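Probable methyltransferase (Bordetella pertussis, PDB 3KTY) probably methylates RNA with S-adenosyl-L-methionine as methyl donor, the crystallised fragment being its SpoU-type methyltransferase domain. Local coordinates at residues S9-I14 against W166-A171; A28-T33 against A160-A165; R103-L108 against R142-P147; G107-H112 against G119-V124. All coordinates share one frame; numbering follows the deposited sequence.

In the SpoU-type domain, a parallel sheet is covered on one face by helices 21-33, 157-172 and 102-115, and the four contacts sample that layer. Contacts 1 and 2 share helix 157-172, with centres about 9 Å apart, and meet around F13. Contacts 3 and 4 share helix 102-115, their centres about 10 Å apart; the centres of contacts 4 and 1 are about 8 Å apart, their strands 11-16 and 121-125 being sheet neighbours. The centre of contact 2 is about 15 Å from those of contacts 3 and 4. Contact 1 joins the beginning of the chain to its end and spans the other three, while contacts 1, 2 and 3 also reach the second subunit, so the same helix layer takes part in the dimer interface.

Contact 1: S9-I14 against W166-A171; sequences SRVRFI and WELRYA
A buried apolar helix-on-sheet contact joins V11 and F13 of strand 11-16 to L168 of helix 157-172, near the two ends of the chain. One branch of the leucine does the touching: L168 CD1 lies 3.9 Å from V11 CG1. L168 CD1 also meets the far end of the F13 ring, 3.9 Å from F13 CZ, approaching the ring obliquely. V11 turns CG1 opposite its backbone N (chi1 173°), which carries that branch to the leucine; the V11 and L168 side chains pass at a slant, whereas F13 and L168 reach toward each other from strand and helix. Alternation along the strand sends V11 and F13 to the helix and leaves R12 facing the other way. In this alpha/beta sandwich of the SPOUT superfamily, strand 11-16 is an inner strand of a parallel sheet and helix 157-172 lies over one of its faces. F36 packs edge-to-face on the F13 ring, and I123 of the adjoining strand adds to the support beneath L168. On other sides, the helix turns to the dimer: E167 forms salt bridges with R103 of its own chain and with R103 of the second subunit, and accepts a hydrogen bond from W166 NE1 of that subunit.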
loop_
_atom_site.group_PDB
_atom_site.type_symbol
_atom_site.label_atom_id
_atom_site.label_comp_id
_atom_site.label_asym_id
_atom_site.label_seq_id
_atom_site.Cartn_x
_atom_site.Cartn_y
_atom_site.Cartn_z
ATOM N N SER A 9 10.166 -16.841 2.236
ATOM C CA SER A 9 9.565 -17.916 1.430
ATOM C C SER A 9 8.491 -18.651 2.215
ATOM O O SER A 9 7.741 -19.444 1.662
ATOM C CB SER A 9 10.624 -18.903 0.979
ATOM O OG SER A 9 11.136 -19.591 2.108
ATOM N N ARG A 10 8.394 -18.346 3.503
ATOM C CA ARG A 10 7.491 -19.048 4.421
ATOM C C ARG A 10 6.202 -18.306 4.670
ATOM O O ARG A 10 5.401 -18.676 5.556
ATOM C CB ARG A 10 8.211 -19.321 5.739
ATOM C CG ARG A 10 9.330 -20.334 5.580
ATOM C CD ARG A 10 10.210 -20.256 6.792
ATOM N NE ARG A 10 9.489 -20.601 8.008
ATOM C CZ ARG A 10 10.021 -20.508 9.219
ATOM N NH1 ARG A 10 9.312 -20.850 10.290
ATOM N NH2 ARG A 10 11.275 -20.083 9.349
ATOM N N VAL A 11 6.001 -17.258 3.867
ATOM C CA VAL A 11 4.757 -16.528 3.867
ATOM C C VAL A 11 4.005 -16.729 2.558
ATOM O O VAL A 11 4.588 -16.606 1.476
ATOM C CB VAL A 11 5.000 -14.980 4.119
ATOM C CG1 VAL A 11 3.717 -14.217 3.935
ATOM C CG2 VAL A 11 5.588 -14.733 5.551
ATOM N N ARG A 12 2.703 -16.955 2.651
ATOM C CA ARG A 12 1.872 -17.165 1.452
ATOM C C ARG A 12 0.684 -16.279 1.411
ATOM O O ARG A 12 0.049 -16.075 2.446
ATOM C CB ARG A 12 1.322 -18.584 1.445
ATOM C CG ARG A 12 2.335 -19.502 0.951
ATOM C CD ARG A 12 2.470 -20.588 1.898
ATOM N NE ARG A 12 1.824 -21.732 1.339
ATOM C CZ ARG A 12 2.444 -22.854 1.027
ATOM N NH1 ARG A 12 3.743 -23.011 1.230
ATOM N NH2 ARG A 12 1.738 -23.808 0.509
ATOM N N PHE A 13 0.333 -15.810 0.211
ATOM C CA PHE A 13 -0.864 -14.972 0.019
ATOM C C PHE A 13 -1.891 -15.685 -0.834
ATOM O O PHE A 13 -1.647 -16.030 -1.987
ATOM C CB PHE A 13 -0.502 -13.621 -0.616
ATOM C CG PHE A 13 0.530 -12.848 0.168
ATOM C CD1 PHE A 13 0.155 -11.817 1.003
ATOM C CD2 PHE A 13 1.861 -13.200 0.108
ATOM C CE1 PHE A 13 1.097 -11.120 1.749
ATOM C CE2 PHE A 13 2.804 -12.513 0.828
ATOM C CZ PHE A 13 2.428 -11.481 1.652
ATOM N N ILE A 14 -3.056 -15.873 -0.244
ATOM C CA ILE A 14 -4.120 -16.634 -0.834
ATOM C C ILE A 14 -5.316 -15.791 -1.246
ATOM O O ILE A 14 -6.000 -15.216 -0.407
ATOM C CB ILE A 14 -4.558 -17.763 0.115
ATOM C CG1 ILE A 14 -3.311 -18.555 0.505
ATOM C CG2 ILE A 14 -5.611 -18.675 -0.595
ATOM C CD1 ILE A 14 -3.579 -19.752 1.400
ATOM N N TRP A 166 3.316 -5.161 2.872
ATOM C CA TRP A 166 4.209 -4.149 3.446
ATOM C C TRP A 166 4.360 -4.395 4.972
ATOM O O TRP A 166 5.466 -4.508 5.491
ATOM C CB TRP A 166 3.753 -2.697 3.055
ATOM C CG TRP A 166 4.169 -1.742 4.031
ATOM C CD1 TRP A 166 3.391 -1.145 4.952
ATOM C CD2 TRP A 166 5.511 -1.314 4.287
ATOM N NE1 TRP A 166 4.151 -0.344 5.769
ATOM C CE2 TRP A 166 5.463 -0.430 5.383
ATOM C CE3 TRP A 166 6.755 -1.600 3.697
ATOM C CZ2 TRP A 166 6.600 0.166 5.924
ATOM C CZ3 TRP A 166 7.894 -0.996 4.224
ATOM C CH2 TRP A 166 7.802 -0.122 5.319
ATOM N N GLU A 167 3.255 -4.541 5.681
ATOM C CA GLU A 167 3.298 -4.864 7.130
ATOM C C GLU A 167 4.135 -6.088 7.470
ATOM O O GLU A 167 4.958 -6.088 8.402
ATOM C CB GLU A 167 1.874 -5.080 7.621
ATOM C CG GLU A 167 1.112 -3.686 7.738
ATOM C CD GLU A 167 1.658 -2.762 8.842
ATOM O OE1 GLU A 167 2.379 -3.234 9.742
ATOM O OE2 GLU A 167 1.369 -1.548 8.824
ATOM N N LEU A 168 3.942 -7.133 6.675
ATOM C CA LEU A 168 4.678 -8.352 6.849
ATOM C C LEU A 168 6.139 -8.159 6.561
ATOM O O LEU A 168 6.990 -8.619 7.286
ATOM C CB LEU A 168 4.106 -9.447 5.955
ATOM C CG LEU A 168 2.832 -10.055 6.542
ATOM C CD1 LEU A 168 2.208 -10.957 5.518
ATOM C CD2 LEU A 168 3.202 -10.819 7.801
ATOM N N ARG A 169 6.444 -7.479 5.486
ATOM C CA ARG A 169 7.840 -7.206 5.219
ATOM C C ARG A 169 8.491 -6.453 6.385
ATOM O O ARG A 169 9.570 -6.797 6.877
ATOM C CB ARG A 169 7.956 -6.393 3.921
ATOM C CG ARG A 169 9.328 -5.833 3.676
ATOM C CD ARG A 169 9.438 -5.216 2.223
ATOM N NE ARG A 169 10.835 -4.885 2.011
ATOM C CZ ARG A 169 11.776 -5.765 1.705
ATOM N NH1 ARG A 169 11.465 -7.030 1.503
ATOM N NH2 ARG A 169 13.031 -5.378 1.602
ATOM N N TYR A 170 7.826 -5.409 6.829
ATOM C CA TYR A 170 8.423 -4.599 7.866
ATOM C C TYR A 170 8.650 -5.452 9.105
ATOM O O TYR A 170 9.657 -5.319 9.800
ATOM C CB TYR A 170 7.539 -3.387 8.218
ATOM C CG TYR A 170 8.299 -2.352 9.013
ATOM C CD1 TYR A 170 9.069 -1.383 8.361
ATOM C CD2 TYR A 170 8.297 -2.367 10.410
ATOM C CE1 TYR A 170 9.804 -0.429 9.077
ATOM C CE2 TYR A 170 9.014 -1.386 11.143
ATOM C CZ TYR A 170 9.764 -0.442 10.475
ATOM O OH TYR A 170 10.493 0.493 11.195
ATOM N N ALA A 171 7.677 -6.284 9.408
ATOM C CA ALA A 171 7.773 -7.058 10.637
ATOM C C ALA A 171 8.856 -8.175 10.523
ATOM O O ALA A 171 9.437 -8.583 11.513
ATOM C CB ALA A 171 6.413 -7.611 11.044
#

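Contact 2: A28-T33 against A160-A165; sequences ARAIKT and ALQLAA
A30 and Q162 meet through their aliphatic roots, and the flat ends of the side chains lie to one side of this contact: the R29 guanidinium has T33 CG2 over one face, 4.0 Å above the plane and away from the centre of the group, while R29 NH1 is hydrogen-bonded to Q159 OE1 of the second subunit. The Q162 amide is poorly ordered, the contact being made by Q162 CB. The contact is helix against helix within the alpha layer of the SPOUT-type alpha/beta fold, where helices 21-33 and 157-172 cover the same face of the parallel sheet. With only a methyl group on A30, the backbones come close: the CA atoms of A30 and Q162 are 5.4 Å apart, and A30 CB lies 4.3 Å from Q162 CB. At the next residue of helix 21-33, and about one turn farther along helix 157-172, I31 CG2 meets the methyl group of A165, 4.2 Å from A165 CB. Beneath this pair F13 of strand 11-16 touches I31, L161 and A165, closing the groove between the helices from the sheet side. Y152 of the second subunit packs on R29 and T33, which brings helix 21-33 to the dimer interface. The T33 hydroxyl folds back on its own helix, where T33 OG1 donates a 2.8 Å hydrogen bond to A30 O, the donor standing 22° out of the carbonyl plane.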
loop_
_atom_site.group_PDB
_atom_site.type_symbol
_atom_site.label_atom_id
_atom_site.label_comp_id
_atom_site.label_asym_id
_atom_site.label_seq_id
_atom_site.Cartn_x
_atom_site.Cartn_y
_atom_site.Cartn_z
ATOM N N ALA A 28 0.568 -10.284 -8.029
ATOM C CA ALA A 28 1.892 -10.883 -8.066
ATOM C C ALA A 28 2.981 -9.834 -7.937
ATOM O O ALA A 28 3.998 -10.068 -7.274
ATOM C CB ALA A 28 2.078 -11.683 -9.375
ATOM N N ARG A 29 2.753 -8.687 -8.593
ATOM C CA ARG A 29 3.706 -7.584 -8.629
ATOM C C ARG A 29 3.725 -6.961 -7.251
ATOM O O ARG A 29 4.786 -6.789 -6.636
ATOM C CB ARG A 29 3.323 -6.546 -9.700
ATOM C CG ARG A 29 4.411 -5.524 -9.949
ATOM C CD ARG A 29 4.030 -4.367 -10.912
ATOM N NE ARG A 29 4.212 -3.075 -10.244
ATOM C CZ ARG A 29 5.394 -2.533 -9.930
ATOM N NH1 ARG A 29 5.443 -1.365 -9.292
ATOM N NH2 ARG A 29 6.533 -3.148 -10.244
ATOM N N ALA A 30 2.548 -6.631 -6.748
ATOM C CA ALA A 30 2.466 -6.189 -5.347
ATOM C C ALA A 30 3.338 -7.035 -4.398
ATOM O O ALA A 30 4.192 -6.494 -3.707
ATOM C CB ALA A 30 1.021 -6.203 -4.871
ATOM N N ILE A 31 3.143 -8.355 -4.336
ATOM C CA ILE A 31 3.937 -9.099 -3.343
ATOM C C ILE A 31 5.416 -9.181 -3.669
ATOM O O ILE A 31 6.267 -9.167 -2.789
ATOM C CB ILE A 31 3.364 -10.496 -2.941
ATOM C CG1 ILE A 31 3.352 -11.464 -4.122
ATOM C CG2 ILE A 31 1.971 -10.359 -2.312
ATOM C CD1 ILE A 31 2.946 -12.858 -3.699
ATOM N N LYS A 32 5.743 -9.251 -4.942
ATOM C CA LYS A 32 7.140 -9.273 -5.254
ATOM C C LYS A 32 7.831 -8.007 -4.767
ATOM O O LYS A 32 8.949 -8.085 -4.274
ATOM C CB LYS A 32 7.384 -9.468 -6.747
ATOM C CG LYS A 32 8.788 -9.922 -7.013
ATOM C CD LYS A 32 8.991 -10.218 -8.473
ATOM C CE LYS A 32 10.329 -10.916 -8.706
ATOM N NZ LYS A 32 10.870 -10.540 -10.039
ATOM N N THR A 33 7.190 -6.841 -4.931
ATOM C CA THR A 33 7.832 -5.597 -4.515
ATOM C C THR A 33 8.156 -5.571 -3.027
ATOM O O THR A 33 9.014 -4.809 -2.593
ATOM C CB THR A 33 7.020 -4.305 -4.860
ATOM O OG1 THR A 33 5.848 -4.210 -4.031
ATOM C CG2 THR A 33 6.628 -4.301 -6.291
ATOM N N ALA A 160 -5.288 -3.918 -0.705
ATOM C CA ALA A 160 -5.282 -4.687 0.518
ATOM C C ALA A 160 -4.011 -5.535 0.587
ATOM O O ALA A 160 -3.292 -5.502 1.585
ATOM C CB ALA A 160 -6.496 -5.554 0.642
ATOM N N LEU A 161 -3.709 -6.244 -0.495
ATOM C CA LEU A 161 -2.527 -7.105 -0.527
ATOM C C LEU A 161 -1.221 -6.340 -0.334
ATOM O O LEU A 161 -0.315 -6.788 0.391
ATOM C CB LEU A 161 -2.448 -7.894 -1.830
ATOM C CG LEU A 161 -3.012 -9.282 -1.683
ATOM C CD1 LEU A 161 -2.692 -10.107 -2.909
ATOM C CD2 LEU A 161 -2.423 -9.902 -0.468
ATOM N N GLN A 162 -1.089 -5.211 -1.006
ATOM C CA GLN A 162 0.141 -4.463 -0.848
ATOM C C GLN A 162 0.329 -4.015 0.632
ATOM O O GLN A 162 1.423 -4.154 1.209
ATOM C CB GLN A 162 0.161 -3.277 -1.809
ATOM C CG GLN A 162 1.553 -2.749 -2.069
ATOM C CD GLN A 162 1.539 -1.548 -2.993
ATOM O OE1 GLN A 162 2.593 -1.038 -3.396
ATOM N NE2 GLN A 162 0.333 -1.087 -3.343
ATOM N N LEU A 163 -0.740 -3.487 1.239
ATOM C CA LEU A 163 -0.658 -3.112 2.635
ATOM C C LEU A 163 -0.218 -4.321 3.481
ATOM O O LEU A 163 0.697 -4.210 4.263
ATOM C CB LEU A 163 -1.968 -2.492 3.152
ATOM C CG LEU A 163 -2.228 -1.149 2.533
ATOM C CD1 LEU A 163 -3.359 -0.467 3.230
ATOM C CD2 LEU A 163 -0.976 -0.321 2.606
ATOM N N ALA A 164 -0.884 -5.456 3.334
ATOM C CA ALA A 164 -0.532 -6.649 4.120
ATOM C C ALA A 164 0.921 -7.072 3.941
ATOM O O ALA A 164 1.651 -7.369 4.894
ATOM C CB ALA A 164 -1.423 -7.790 3.733
ATOM N N ALA A 165 1.343 -7.080 2.687
ATOM C CA ALA A 165 2.678 -7.476 2.368
ATOM C C ALA A 165 3.688 -6.442 2.871
ATOM O O ALA A 165 4.798 -6.802 3.245
ATOM C CB ALA A 165 2.823 -7.707 0.850
#

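Contact 3: R103-L108 against R142-P147; sequences REAAGL and RICHIP
Helix 102-115 lies over the inner strand 142-145 of the parallel sheet, a helix-on-strand packing in which A105 and L108, one helical turn apart, meet C144 and R142. At the buried end, A105 CB sits 3.8 Å from C144 CB. The cysteine SG, held between its backbone N and carbonyl carbon (chi1 76°), stays beside the same methyl group, C144 SG being 3.9 Å from A105 CB. Toward the surface, L108 places CD1 over one face of the R142 guanidinium, 3.6 Å above its plane and nearer its rim than its centre; the nearest guanidinium atom, R142 NH1, is 3.7 Å from L108 CD1. L108 and R142 run nearly perpendicular to each other, and the arginine reaches the leucine by bending at chi2 and chi3. R142 also touches a crystal neighbour, which may influence how its end is placed. F86 of strand 84-89 and C100 of strand 100-101 pack against both A105 and R142 on the two sides of strand 142-145. That strand, though late in the chain, is inserted between two earlier ones and lies under the helix that follows strand 100-101, a threading consistent with the C-terminal trefoil knot of SPOUT methyltransferases.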
loop_
_atom_site.group_PDB
_atom_site.type_symbol
_atom_site.label_atom_id
_atom_site.label_comp_id
_atom_site.label_asym_id
_atom_site.label_seq_id
_atom_site.Cartn_x
_atom_site.Cartn_y
_atom_site.Cartn_z
ATOM N N ARG A 103 -1.350 -4.816 11.693
ATOM C CA ARG A 103 -0.062 -4.539 12.322
ATOM C C ARG A 103 0.233 -5.543 13.470
ATOM O O ARG A 103 1.328 -6.045 13.571
ATOM C CB ARG A 103 0.023 -3.070 12.754
ATOM C CG ARG A 103 1.118 -2.740 13.736
ATOM C CD ARG A 103 2.289 -1.965 13.130
ATOM N NE ARG A 103 1.992 -1.066 11.998
ATOM C CZ ARG A 103 2.219 0.244 11.984
ATOM N NH1 ARG A 103 2.700 0.853 13.073
ATOM N NH2 ARG A 103 1.983 0.948 10.882
ATOM N N GLU A 104 -0.768 -5.813 14.302
ATOM C CA GLU A 104 -0.720 -6.912 15.265
ATOM C C GLU A 104 -0.502 -8.274 14.557
ATOM O O GLU A 104 0.293 -9.108 14.989
ATOM C CB GLU A 104 -1.997 -6.904 16.132
ATOM C CG GLU A 104 -2.167 -5.594 16.917
ATOM C CD GLU A 104 -3.596 -5.297 17.401
ATOM O OE1 GLU A 104 -4.573 -5.606 16.687
ATOM O OE2 GLU A 104 -3.737 -4.721 18.500
ATOM N N ALA A 105 -1.175 -8.473 13.443
ATOM C CA ALA A 105 -1.127 -9.736 12.776
ATOM C C ALA A 105 0.289 -9.967 12.246
ATOM O O ALA A 105 0.880 -11.056 12.421
ATOM C CB ALA A 105 -2.202 -9.827 11.703
ATOM N N ALA A 106 0.869 -8.932 11.663
ATOM C CA ALA A 106 2.264 -8.997 11.222
ATOM C C ALA A 106 3.253 -9.344 12.347
ATOM O O ALA A 106 4.131 -10.184 12.163
ATOM C CB ALA A 106 2.672 -7.717 10.533
ATOM N N GLY A 107 3.110 -8.712 13.511
ATOM C CA GLY A 107 3.934 -9.071 14.669
ATOM C C GLY A 107 3.813 -10.550 15.103
ATOM O O GLY A 107 4.822 -11.219 15.368
ATOM N N LEU A 108 2.580 -11.045 15.174
ATOM C CA LEU A 108 2.299 -12.472 15.400
ATOM C C LEU A 108 2.962 -13.348 14.345
ATOM O O LEU A 108 3.577 -14.333 14.668
ATOM C CB LEU A 108 0.817 -12.715 15.356
ATOM C CG LEU A 108 0.061 -12.033 16.474
ATOM C CD1 LEU A 108 -1.439 -12.071 16.173
ATOM C CD2 LEU A 108 0.420 -12.734 17.794
ATOM N N ARG A 142 -6.917 -16.845 12.630
ATOM C CA ARG A 142 -7.307 -15.523 13.100
ATOM C C ARG A 142 -7.964 -14.704 12.020
ATOM O O ARG A 142 -7.769 -14.970 10.811
ATOM C CB ARG A 142 -6.085 -14.758 13.570
ATOM C CG ARG A 142 -5.369 -15.410 14.710
ATOM C CD ARG A 142 -6.032 -15.051 16.012
ATOM N NE ARG A 142 -4.999 -14.943 17.015
ATOM C CZ ARG A 142 -4.669 -13.827 17.655
ATOM N NH1 ARG A 142 -3.695 -13.872 18.544
ATOM N NH2 ARG A 142 -5.312 -12.685 17.432
ATOM N N ILE A 143 -8.736 -13.714 12.473
ATOM C CA ILE A 143 -9.263 -12.662 11.621
ATOM C C ILE A 143 -8.388 -11.459 11.847
ATOM O O ILE A 143 -8.030 -11.139 12.986
ATOM C CB ILE A 143 -10.650 -12.210 12.061
ATOM C CG1 ILE A 143 -11.090 -12.929 13.346
ATOM C CG2 ILE A 143 -11.631 -12.330 10.933
ATOM C CD1 ILE A 143 -11.929 -14.221 13.135
ATOM N N CYS A 144 -8.035 -10.770 10.781
ATOM C CA CYS A 144 -7.455 -9.458 10.973
ATOM C C CYS A 144 -8.104 -8.483 9.993
ATOM O O CYS A 144 -8.802 -8.900 9.080
ATOM C CB CYS A 144 -5.922 -9.491 10.911
ATOM S SG CYS A 144 -5.274 -9.650 9.301
ATOM N N HIS A 145 -7.936 -7.192 10.226
ATOM C CA HIS A 145 -8.569 -6.205 9.362
ATOM C C HIS A 145 -7.649 -5.032 9.079
ATOM O O HIS A 145 -6.672 -4.784 9.798
ATOM C CB HIS A 145 -9.920 -5.729 9.923
ATOM C CG HIS A 145 -9.807 -4.644 10.939
ATOM N ND1 HIS A 145 -10.489 -3.449 10.826
ATOM C CD2 HIS A 145 -9.087 -4.559 12.083
ATOM C CE1 HIS A 145 -10.208 -2.682 11.867
ATOM N NE2 HIS A 145 -9.358 -3.331 12.644
ATOM N N ILE A 146 -7.946 -4.336 7.997
ATOM C CA ILE A 146 -7.207 -3.134 7.660
ATOM C C ILE A 146 -8.180 -2.020 7.970
ATOM O O ILE A 146 -9.213 -1.903 7.304
ATOM C CB ILE A 146 -6.811 -3.136 6.188
ATOM C CG1 ILE A 146 -5.946 -4.367 5.888
ATOM C CG2 ILE A 146 -6.088 -1.870 5.823
ATOM C CD1 ILE A 146 -5.133 -4.260 4.630
ATOM N N PRO A 147 -7.897 -1.249 9.039
ATOM C CA PRO A 147 -8.771 -0.159 9.497
ATOM C C PRO A 147 -8.602 1.073 8.601
ATOM O O PRO A 147 -7.937 2.017 9.020
ATOM C CB PRO A 147 -8.257 0.132 10.922
ATOM C CG PRO A 147 -6.759 -0.214 10.872
ATOM C CD PRO A 147 -6.686 -1.396 9.881
#

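Contact 4: G107-H112 against G119-V124; sequences GLARRH and GVVAIV
H112 points CG opposite its backbone N (chi1 -172°), carrying the imidazole off the helix toward G119, while V121 sets CG1 opposite its own N (chi1 169°) and presents both methyl groups to the helix. The two V121 branches divide the work. V121 CG1 meets A109 CB at 4.0 Å, and V121 CG2 lies 4.0 Å from H112 CD2, the two side chains lying alongside and pointing opposite ways. Because G119 has no side chain, the ring can come close to the backbone, and H112 NE2 stands 3.8 Å from G119 CA. V120 N lies at the ring edge near its plane, 4.2 Å from H112 NE2, yet the two do not bond to each other: both are hydrogen-bonded to the T83 hydroxyl, a shared partner that links the last turns of the helix to the residue just before the strand. G119 O is in turn hydrogen-bonded by R10 NE, from the residue just before the neighbouring strand 11-16. L168 of the neighbouring helix 157-172 packs on A109, and L84 of strand 84-89 on H112. The short link from helix 102-115 into parallel strand 121-125 completes a beta-alpha-beta crossover that begins at strand 100-101, the repeating connection of parallel alpha/beta sandwiches.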
loop_
_atom_site.group_PDB
_atom_site.type_symbol
_atom_site.label_atom_id
_atom_site.label_comp_id
_atom_site.label_asym_id
_atom_site.label_seq_id
_atom_site.Cartn_x
_atom_site.Cartn_y
_atom_site.Cartn_z
ATOM N N GLY A 107 3.110 -8.712 13.511
ATOM C CA GLY A 107 3.934 -9.071 14.669
ATOM C C GLY A 107 3.813 -10.550 15.103
ATOM O O GLY A 107 4.822 -11.219 15.368
ATOM N N LEU A 108 2.580 -11.045 15.174
ATOM C CA LEU A 108 2.299 -12.472 15.400
ATOM C C LEU A 108 2.962 -13.348 14.345
ATOM O O LEU A 108 3.577 -14.333 14.668
ATOM C CB LEU A 108 0.817 -12.715 15.356
ATOM C CG LEU A 108 0.061 -12.033 16.474
ATOM C CD1 LEU A 108 -1.439 -12.071 16.173
ATOM C CD2 LEU A 108 0.420 -12.734 17.794
ATOM N N ALA A 109 2.864 -12.976 13.078
ATOM C CA ALA A 109 3.536 -13.746 12.055
ATOM C C ALA A 109 5.035 -13.903 12.298
ATOM O O ALA A 109 5.590 -14.976 12.088
ATOM C CB ALA A 109 3.292 -13.146 10.689
ATOM N N ARG A 110 5.687 -12.820 12.704
ATOM C CA ARG A 110 7.130 -12.798 12.920
ATOM C C ARG A 110 7.509 -13.756 14.032
ATOM O O ARG A 110 8.481 -14.491 13.930
ATOM C CB ARG A 110 7.595 -11.377 13.305
ATOM C CG ARG A 110 8.934 -11.317 14.016
ATOM C CD ARG A 110 10.030 -11.675 13.066
ATOM N NE ARG A 110 11.332 -11.605 13.721
ATOM C CZ ARG A 110 12.185 -10.589 13.564
ATOM N NH1 ARG A 110 11.876 -9.531 12.779
ATOM N NH2 ARG A 110 13.358 -10.628 14.176
ATOM N N ARG A 111 6.723 -13.710 15.098
ATOM C CA ARG A 111 6.896 -14.550 16.269
ATOM C C ARG A 111 6.750 -16.024 15.868
ATOM O O ARG A 111 7.587 -16.863 16.199
ATOM C CB ARG A 111 5.809 -14.184 17.294
ATOM C CG ARG A 111 6.268 -14.045 18.731
ATOM C CD ARG A 111 5.311 -13.144 19.530
ATOM N NE ARG A 111 5.378 -11.754 19.070
ATOM C CZ ARG A 111 4.339 -10.916 19.037
ATOM N NH1 ARG A 111 4.497 -9.663 18.592
ATOM N NH2 ARG A 111 3.141 -11.327 19.450
ATOM N N HIS A 112 5.686 -16.324 15.133
ATOM C CA HIS A 112 5.452 -17.666 14.656
ATOM C C HIS A 112 6.610 -18.163 13.794
ATOM O O HIS A 112 7.104 -19.245 14.003
ATOM C CB HIS A 112 4.131 -17.737 13.900
ATOM C CG HIS A 112 3.720 -19.132 13.538
ATOM N ND1 HIS A 112 3.212 -20.020 14.466
ATOM C CD2 HIS A 112 3.731 -19.792 12.350
ATOM C CE1 HIS A 112 2.945 -21.169 13.867
ATOM N NE2 HIS A 112 3.264 -21.062 12.590
ATOM N N GLY A 119 7.136 -23.456 10.422
ATOM C CA GLY A 119 5.848 -22.791 10.393
ATOM C C GLY A 119 5.632 -22.080 9.063
ATOM O O GLY A 119 6.566 -21.714 8.370
ATOM N N VAL A 120 4.377 -21.928 8.685
ATOM C CA VAL A 120 4.050 -21.297 7.441
ATOM C C VAL A 120 2.927 -20.362 7.735
ATOM O O VAL A 120 1.963 -20.714 8.424
ATOM C CB VAL A 120 3.553 -22.296 6.393
ATOM C CG1 VAL A 120 3.113 -21.534 5.142
ATOM C CG2 VAL A 120 4.653 -23.239 6.066
ATOM N N VAL A 121 3.047 -19.153 7.212
ATOM C CA VAL A 121 2.051 -18.147 7.496
ATOM C C VAL A 121 1.318 -17.838 6.229
ATOM O O VAL A 121 1.921 -17.704 5.160
ATOM C CB VAL A 121 2.688 -16.834 8.084
ATOM C CG1 VAL A 121 1.666 -15.705 8.107
ATOM C CG2 VAL A 121 3.188 -17.089 9.468
ATOM N N ALA A 122 0.009 -17.711 6.344
ATOM C CA ALA A 122 -0.756 -17.287 5.195
ATOM C C ALA A 122 -1.653 -16.141 5.534
ATOM O O ALA A 122 -2.247 -16.070 6.631
ATOM C CB ALA A 122 -1.578 -18.463 4.574
ATOM N N ILE A 123 -1.740 -15.247 4.556
ATOM C CA ILE A 123 -2.752 -14.214 4.507
ATOM C C ILE A 123 -3.793 -14.597 3.494
ATOM O O ILE A 123 -3.463 -14.864 2.350
ATOM C CB ILE A 123 -2.140 -12.904 4.039
ATOM C CG1 ILE A 123 -0.959 -12.561 4.942
ATOM C CG2 ILE A 123 -3.187 -11.767 4.154
ATOM C CD1 ILE A 123 -1.373 -12.378 6.376
ATOM N N VAL A 124 -5.048 -14.600 3.914
ATOM C CA VAL A 124 -6.173 -15.014 3.078
ATOM C C VAL A 124 -7.147 -13.890 2.723
ATOM O O VAL A 124 -7.806 -13.330 3.600
ATOM C CB VAL A 124 -6.986 -16.124 3.812
ATOM C CG1 VAL A 124 -8.130 -16.677 2.919
ATOM C CG2 VAL A 124 -6.066 -17.256 4.276
#